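Local coordinates for protein cellobiose 2-epimerase (Caldibacillus thermoamylovorans, PDB 5ZHB) that catalyses the reversible epimerisation of cellobiose at C2 of its reducing-end sugar and probably acts likewise on related beta-1,4-linked disaccharides, within an alpha/alpha-barrel fold, at residues N154-E159 against K206-N211; D257-T262 against R267-M272. One frame throughout, in Å; residues are numbered along the deposited sequence.

Contact 1 of 2, residues N154-E159 against K206-N211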
loop_
_atom_site.group_PDB
_atom_site.type_symbol
_atom_site.label_atom_id
_atom_site.label_comp_id
_atom_site.label_asym_id
_atom_site.label_seq_id
_atom_site.Cartn_x
_atom_site.Cartn_y
_atom_site.Cartn_z
ATOM N N ASN A 154 -12.590 -15.439 12.649
ATOM C CA ASN A 154 -11.487 -15.599 11.715
ATOM C C ASN A 154 -11.208 -14.278 10.974
ATOM O O ASN A 154 -11.344 -14.180 9.748
ATOM C CB ASN A 154 -11.700 -16.750 10.736
ATOM C CG ASN A 154 -10.411 -17.165 10.062
ATOM O OD1 ASN A 154 -9.304 -16.901 10.551
ATOM N ND2 ASN A 154 -10.529 -17.898 8.964
ATOM N N ALA A 155 -10.840 -13.235 11.724
ATOM C CA ALA A 155 -10.621 -11.938 11.089
ATOM C C ALA A 155 -9.619 -11.128 11.894
ATOM O O ALA A 155 -9.568 -11.214 13.121
ATOM C CB ALA A 155 -11.941 -11.235 10.919
ATOM N N TYR A 156 -8.751 -10.394 11.185
ATOM C CA TYR A 156 -7.887 -9.438 11.850
ATOM C C TYR A 156 -8.734 -8.263 12.320
ATOM O O TYR A 156 -9.768 -7.916 11.750
ATOM C CB TYR A 156 -6.692 -9.152 10.932
ATOM C CG TYR A 156 -5.782 -10.358 10.819
ATOM C CD1 TYR A 156 -4.774 -10.582 11.750
ATOM C CD2 TYR A 156 -5.977 -11.323 9.817
ATOM C CE1 TYR A 156 -3.975 -11.706 11.667
ATOM C CE2 TYR A 156 -5.185 -12.453 9.744
ATOM C CZ TYR A 156 -4.146 -12.624 10.641
ATOM O OH TYR A 156 -3.378 -13.754 10.637
ATOM N N LYS A 157 -8.267 -7.660 13.410
ATOM C CA LYS A 157 -8.939 -6.577 14.078
ATOM C C LYS A 157 -8.401 -5.242 13.549
ATOM O O LYS A 157 -7.609 -5.212 12.606
ATOM C CB LYS A 157 -8.728 -6.813 15.581
ATOM C CG LYS A 157 -9.484 -7.993 16.189
ATOM C CD LYS A 157 -9.336 -8.013 17.709
ATOM C CE LYS A 157 -10.076 -9.137 18.367
ATOM N NZ LYS A 157 -10.074 -8.967 19.829
ATOM N N GLU A 158 -8.924 -4.147 14.118
ATOM C CA GLU A 158 -8.745 -2.806 13.590
ATOM C C GLU A 158 -7.965 -1.965 14.610
ATOM O O GLU A 158 -6.735 -1.943 14.575
ATOM C CB GLU A 158 -10.096 -2.203 13.210
ATOM C CG GLU A 158 -10.766 -2.862 11.999
ATOM C CD GLU A 158 -10.021 -2.575 10.702
ATOM O OE1 GLU A 158 -9.596 -1.412 10.550
ATOM O OE2 GLU A 158 -9.882 -3.472 9.863
ATOM N N GLU A 159 -8.682 -1.272 15.506
ATOM C CA GLU A 159 -8.119 -0.146 16.248
ATOM C C GLU A 159 -8.104 -0.460 17.749
ATOM O O GLU A 159 -9.105 -0.932 18.298
ATOM C CB GLU A 159 -8.909 1.134 15.982
ATOM C CG GLU A 159 -8.466 2.353 16.791
ATOM C CD GLU A 159 -9.332 3.574 16.523
ATOM O OE1 GLU A 159 -9.639 3.770 15.347
ATOM O OE2 GLU A 159 -9.705 4.316 17.458
ATOM N N LYS A 206 3.383 -19.417 6.775
ATOM C CA LYS A 206 2.836 -19.951 5.534
ATOM C C LYS A 206 1.343 -20.233 5.679
ATOM O O LYS A 206 0.540 -19.882 4.808
ATOM C CB LYS A 206 3.573 -21.221 5.090
ATOM C CG LYS A 206 3.366 -21.579 3.627
ATOM C CD LYS A 206 3.996 -22.913 3.249
ATOM C CE LYS A 206 3.708 -23.306 1.849
ATOM N NZ LYS A 206 4.572 -24.422 1.460
ATOM N N GLY A 207 0.959 -20.856 6.802
ATOM C CA GLY A 207 -0.430 -21.181 7.020
ATOM C C GLY A 207 -1.284 -19.946 7.257
ATOM O O GLY A 207 -2.475 -19.965 6.951
ATOM N N ARG A 208 -0.693 -18.898 7.859
ATOM C CA ARG A 208 -1.414 -17.646 8.046
ATOM C C ARG A 208 -1.664 -16.994 6.677
ATOM O O ARG A 208 -2.753 -16.461 6.443
ATOM C CB ARG A 208 -0.686 -16.746 9.062
ATOM C CG ARG A 208 -0.499 -17.422 10.428
ATOM C CD ARG A 208 -1.674 -17.144 11.360
ATOM N NE ARG A 208 -2.851 -17.884 10.950
ATOM C CZ ARG A 208 -4.104 -17.686 11.247
ATOM N NH1 ARG A 208 -4.579 -16.537 11.694
ATOM N NH2 ARG A 208 -4.925 -18.682 11.001
ATOM N N ILE A 209 -0.705 -17.088 5.765
ATOM C CA ILE A 209 -0.924 -16.586 4.406
ATOM C C ILE A 209 -2.062 -17.350 3.714
ATOM O O ILE A 209 -2.980 -16.758 3.113
ATOM C CB ILE A 209 0.400 -16.608 3.635
ATOM C CG1 ILE A 209 1.397 -15.626 4.280
ATOM C CG2 ILE A 209 0.187 -16.282 2.149
ATOM C CD1 ILE A 209 2.841 -15.823 3.878
ATOM N N ALA A 210 -2.063 -18.690 3.854
ATOM C CA ALA A 210 -3.067 -19.498 3.171
ATOM C C ALA A 210 -4.442 -19.145 3.699
ATOM O O ALA A 210 -5.403 -19.041 2.933
ATOM C CB ALA A 210 -2.773 -20.995 3.308
ATOM N N ASN A 211 -4.519 -18.899 5.013
ATOM C CA ASN A 211 -5.752 -18.447 5.622
ATOM C C ASN A 211 -6.236 -17.121 5.019
ATOM O O ASN A 211 -7.409 -17.007 4.658
ATOM C CB ASN A 211 -5.632 -18.458 7.144
ATOM C CG ASN A 211 -6.912 -18.042 7.822
ATOM O OD1 ASN A 211 -7.964 -18.656 7.628
ATOM N ND2 ASN A 211 -6.860 -16.974 8.607
HETATM O O HOH W 1 -4.307 -15.633 8.654
#
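Asn-154 and Asn-211 each carry CG anti to the backbone N (chi1 -163° and -178°), which sends their amides toward one another from opposite directions, one off the turn before strand 155-160 and the other off helix 203-220. The two amides lie nearly coplanar and pair head to tail in a cyclic two-bond arrangement. Asn-154 ND2 gives an almost straight bond of 3.0 Å to a lone pair of Asn-211 OD1, in the carbonyl plane. The return bond, from Asn-211 ND2 to Asn-154 OD1, is 3.1 Å long, and its donor is tilted out of the carbonyl plane. Together the two bonds fix the rotation of both amides.

A second link is made where Arg-208, its chain bent at chi2 and chi3, brings NH1 within 3.2 Å of Tyr-156 OH. This hydrogen bond is clearly bent (137°), and the hydroxyl lies well out of the guanidinium plane. A water ties the two links together: it donates to Tyr-156 OH at the edge of the ring and to Arg-208 O (2.8 Å), and accepts from Asn-211 ND2. Tyr-156 OH also hydrogen-bonds to Glu-145, and Phe-149 makes a cation-pi contact with Arg-208.

Asn-154 and Ala-155 form a G1 beta bulge against Asn-150, at the turn joining strands 149-150 and 155-160. The contact thus fastens the start of strand 155-160, the middle strand of a three-stranded antiparallel sheet, to helix 203-220, while helix 183-199 touches both segments, Tyr-193 meeting Tyr-156 and Tyr-197 meeting Lys-206 and Ile-209.

Contact 2 of 2, residues D257-T262 against R267-M272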
loop_
_atom_site.group_PDB
_atom_site.type_symbol
_atom_site.label_atom_id
_atom_site.label_comp_id
_atom_site.label_asym_id
_atom_site.label_seq_id
_atom_site.Cartn_x
_atom_site.Cartn_y
_atom_site.Cartn_z
ATOM N N ASP A 257 1.281 -12.495 -5.808
ATOM C CA ASP A 257 2.583 -12.583 -5.186
ATOM C C ASP A 257 2.544 -13.512 -3.986
ATOM O O ASP A 257 3.516 -14.226 -3.747
ATOM C CB ASP A 257 3.129 -11.237 -4.741
ATOM C CG ASP A 257 4.035 -10.553 -5.739
ATOM O OD1 ASP A 257 4.063 -10.978 -6.912
ATOM O OD2 ASP A 257 4.738 -9.643 -5.307
ATOM N N ALA A 258 1.435 -13.510 -3.239
ATOM C CA ALA A 258 1.328 -14.373 -2.064
ATOM C C ALA A 258 1.296 -15.848 -2.508
ATOM O O ALA A 258 2.002 -16.702 -1.954
ATOM C CB ALA A 258 0.096 -14.004 -1.264
ATOM N N LEU A 259 0.524 -16.111 -3.567
ATOM C CA LEU A 259 0.523 -17.412 -4.227
ATOM C C LEU A 259 1.925 -17.850 -4.641
ATOM O O LEU A 259 2.310 -18.988 -4.357
ATOM C CB LEU A 259 -0.450 -17.391 -5.399
ATOM C CG LEU A 259 -1.923 -17.231 -5.041
ATOM C CD1 LEU A 259 -2.751 -17.175 -6.327
ATOM C CD2 LEU A 259 -2.413 -18.307 -4.100
ATOM N N LYS A 260 2.675 -16.980 -5.327
ATOM C CA LYS A 260 3.981 -17.329 -5.856
ATOM C C LYS A 260 4.993 -17.611 -4.743
ATOM O O LYS A 260 5.771 -18.573 -4.836
ATOM C CB LYS A 260 4.555 -16.231 -6.761
ATOM C CG LYS A 260 3.802 -15.944 -8.054
ATOM C CD LYS A 260 4.034 -14.543 -8.619
ATOM C CE LYS A 260 3.095 -14.259 -9.729
ATOM N NZ LYS A 260 3.123 -12.897 -10.277
ATOM N N VAL A 261 5.024 -16.756 -3.706
ATOM C CA VAL A 261 5.999 -16.873 -2.623
ATOM C C VAL A 261 5.768 -18.152 -1.819
ATOM O O VAL A 261 6.708 -18.750 -1.301
ATOM C CB VAL A 261 5.927 -15.601 -1.752
ATOM C CG1 VAL A 261 6.558 -15.758 -0.383
ATOM C CG2 VAL A 261 6.507 -14.386 -2.465
ATOM N N THR A 262 4.520 -18.600 -1.705
ATOM C CA THR A 262 4.238 -19.783 -0.916
ATOM C C THR A 262 4.009 -21.055 -1.762
ATOM O O THR A 262 3.705 -22.099 -1.190
ATOM C CB THR A 262 3.041 -19.525 -0.017
ATOM O OG1 THR A 262 1.861 -19.335 -0.798
ATOM C CG2 THR A 262 3.278 -18.358 0.922
ATOM N N ARG A 267 -6.240 -23.690 -7.994
ATOM C CA ARG A 267 -6.670 -23.108 -9.248
ATOM C C ARG A 267 -7.731 -22.042 -9.029
ATOM O O ARG A 267 -7.851 -21.138 -9.842
ATOM C CB ARG A 267 -7.248 -24.182 -10.188
ATOM C CG ARG A 267 -6.231 -25.205 -10.683
ATOM C CD ARG A 267 -5.028 -24.568 -11.359
ATOM N NE ARG A 267 -5.530 -23.617 -12.353
ATOM C CZ ARG A 267 -4.855 -22.634 -12.941
ATOM N NH1 ARG A 267 -3.544 -22.513 -12.805
ATOM N NH2 ARG A 267 -5.525 -21.780 -13.690
ATOM N N LYS A 268 -8.551 -22.145 -7.985
ATOM C CA LYS A 268 -9.581 -21.135 -7.812
ATOM C C LYS A 268 -8.970 -19.754 -7.475
ATOM O O LYS A 268 -9.551 -18.720 -7.794
ATOM C CB LYS A 268 -10.650 -21.627 -6.839
ATOM C CG LYS A 268 -10.243 -22.029 -5.439
ATOM C CD LYS A 268 -11.301 -22.946 -4.823
ATOM C CE LYS A 268 -11.301 -23.023 -3.329
ATOM N NZ LYS A 268 -10.200 -23.839 -2.822
ATOM N N TYR A 269 -7.803 -19.749 -6.848
ATOM C CA TYR A 269 -7.134 -18.536 -6.401
ATOM C C TYR A 269 -6.482 -17.862 -7.607
ATOM O O TYR A 269 -6.678 -16.661 -7.820
ATOM C CB TYR A 269 -6.083 -18.858 -5.333
ATOM C CG TYR A 269 -6.626 -19.493 -4.057
ATOM C CD1 TYR A 269 -7.928 -19.266 -3.640
ATOM C CD2 TYR A 269 -5.820 -20.288 -3.253
ATOM C CE1 TYR A 269 -8.425 -19.828 -2.477
ATOM C CE2 TYR A 269 -6.301 -20.864 -2.084
ATOM C CZ TYR A 269 -7.613 -20.636 -1.705
ATOM O OH TYR A 269 -8.157 -21.167 -0.577
ATOM N N THR A 270 -5.732 -18.657 -8.392
ATOM C CA THR A 270 -5.224 -18.206 -9.686
ATOM C C THR A 270 -6.344 -17.620 -10.546
ATOM O O THR A 270 -6.222 -16.519 -11.094
ATOM C CB THR A 270 -4.471 -19.362 -10.352
ATOM O OG1 THR A 270 -3.230 -19.435 -9.660
ATOM C CG2 THR A 270 -4.125 -19.091 -11.804
ATOM N N GLN A 271 -7.476 -18.326 -10.653
ATOM C CA GLN A 271 -8.577 -17.830 -11.459
ATOM C C GLN A 271 -9.143 -16.534 -10.870
ATOM O O GLN A 271 -9.575 -15.652 -11.600
ATOM C CB GLN A 271 -9.719 -18.840 -11.596
ATOM C CG GLN A 271 -10.658 -18.493 -12.746
ATOM C CD GLN A 271 -9.905 -18.493 -14.057
ATOM O OE1 GLN A 271 -9.208 -19.462 -14.375
ATOM N NE2 GLN A 271 -9.987 -17.396 -14.795
ATOM N N MET A 272 -9.176 -16.421 -9.534
ATOM C CA MET A 272 -9.610 -15.181 -8.912
ATOM C C MET A 272 -8.698 -14.028 -9.361
ATOM O O MET A 272 -9.199 -12.995 -9.754
ATOM C CB MET A 272 -9.667 -15.282 -7.378
ATOM C CG MET A 272 -9.923 -13.944 -6.685
ATOM S SD MET A 272 -9.988 -14.146 -4.890
ATOM C CE MET A 272 -8.347 -14.770 -4.550
#
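Leu-259 meets Tyr-269 and Thr-270 through apolar contacts, with both of its methyl branches engaged. CD1 and CD2 both rest against the Tyr-269 methylene, each 3.9 Å from CB, and Leu-259 CD2 is also 4.0 Å from Tyr-269 CD2, reaching the ring obliquely. The two side chains cross at about a right angle. In Tyr-269, CG lies anti to the carbonyl carbon (chi1 -61°), a setting that leads the ring away from helix 245-262 and leaves its CB in touch with both leucine methyls. CD1 of Leu-259 also rests on the backbone of the second helix, 3.9 Å from Thr-270 N, with the threonine hydroxyl a little farther off.

Polar interactions run within the helices or out to other elements. Thr-262 OG1 donates to Ala-258 O over 2.9 Å, and Thr-262 N bonds to the same oxygen from the opposite face of its carbonyl plane, so this acceptor is gripped twice in the last turn of the segment. Lys-260 NZ has a long salt bridge to Asp-257 OD1 (4.0 Å), a further one to Asp-256 and a hydrogen bond to Asn-318; Asp-257 is also bound by Arg-198. The hydroxyl of Tyr-269 is hydrogen-bonded to Asp-214.

These helices form a helical hairpin whose arms run in roughly opposite directions, joined by a short loop whose Asn-264 packs on both Leu-259 and Tyr-269. Ile-213 of helix 203-220 touches the same two side chains, and helix 183-199 lies against Ala-258 and Val-261, so the pair is seated on the preceding helices of the alpha/alpha-barrel.

Helix 203-220 connects the two contacts: it is one partner of contact 1, where its polar side chains meet a strand, and the hairpin of contact 2 packs largely on apolar side chains of it. Ile-209 is part of that join, touching Ala-258 and Thr-262, and Lys-206 CE lies 3.3 Å from Thr-262 O. The centres of contacts 1 and 2 lie about 17 and 19 Å from the centre of the chain. Contact 1 is partly buried and relies on amide pairing, an arginine-tyrosine bond and a bridging water; contact 2 is smaller, buried and apolar, between helices consecutive in sequence. One therefore joins sheet to helix, the other helix to helix.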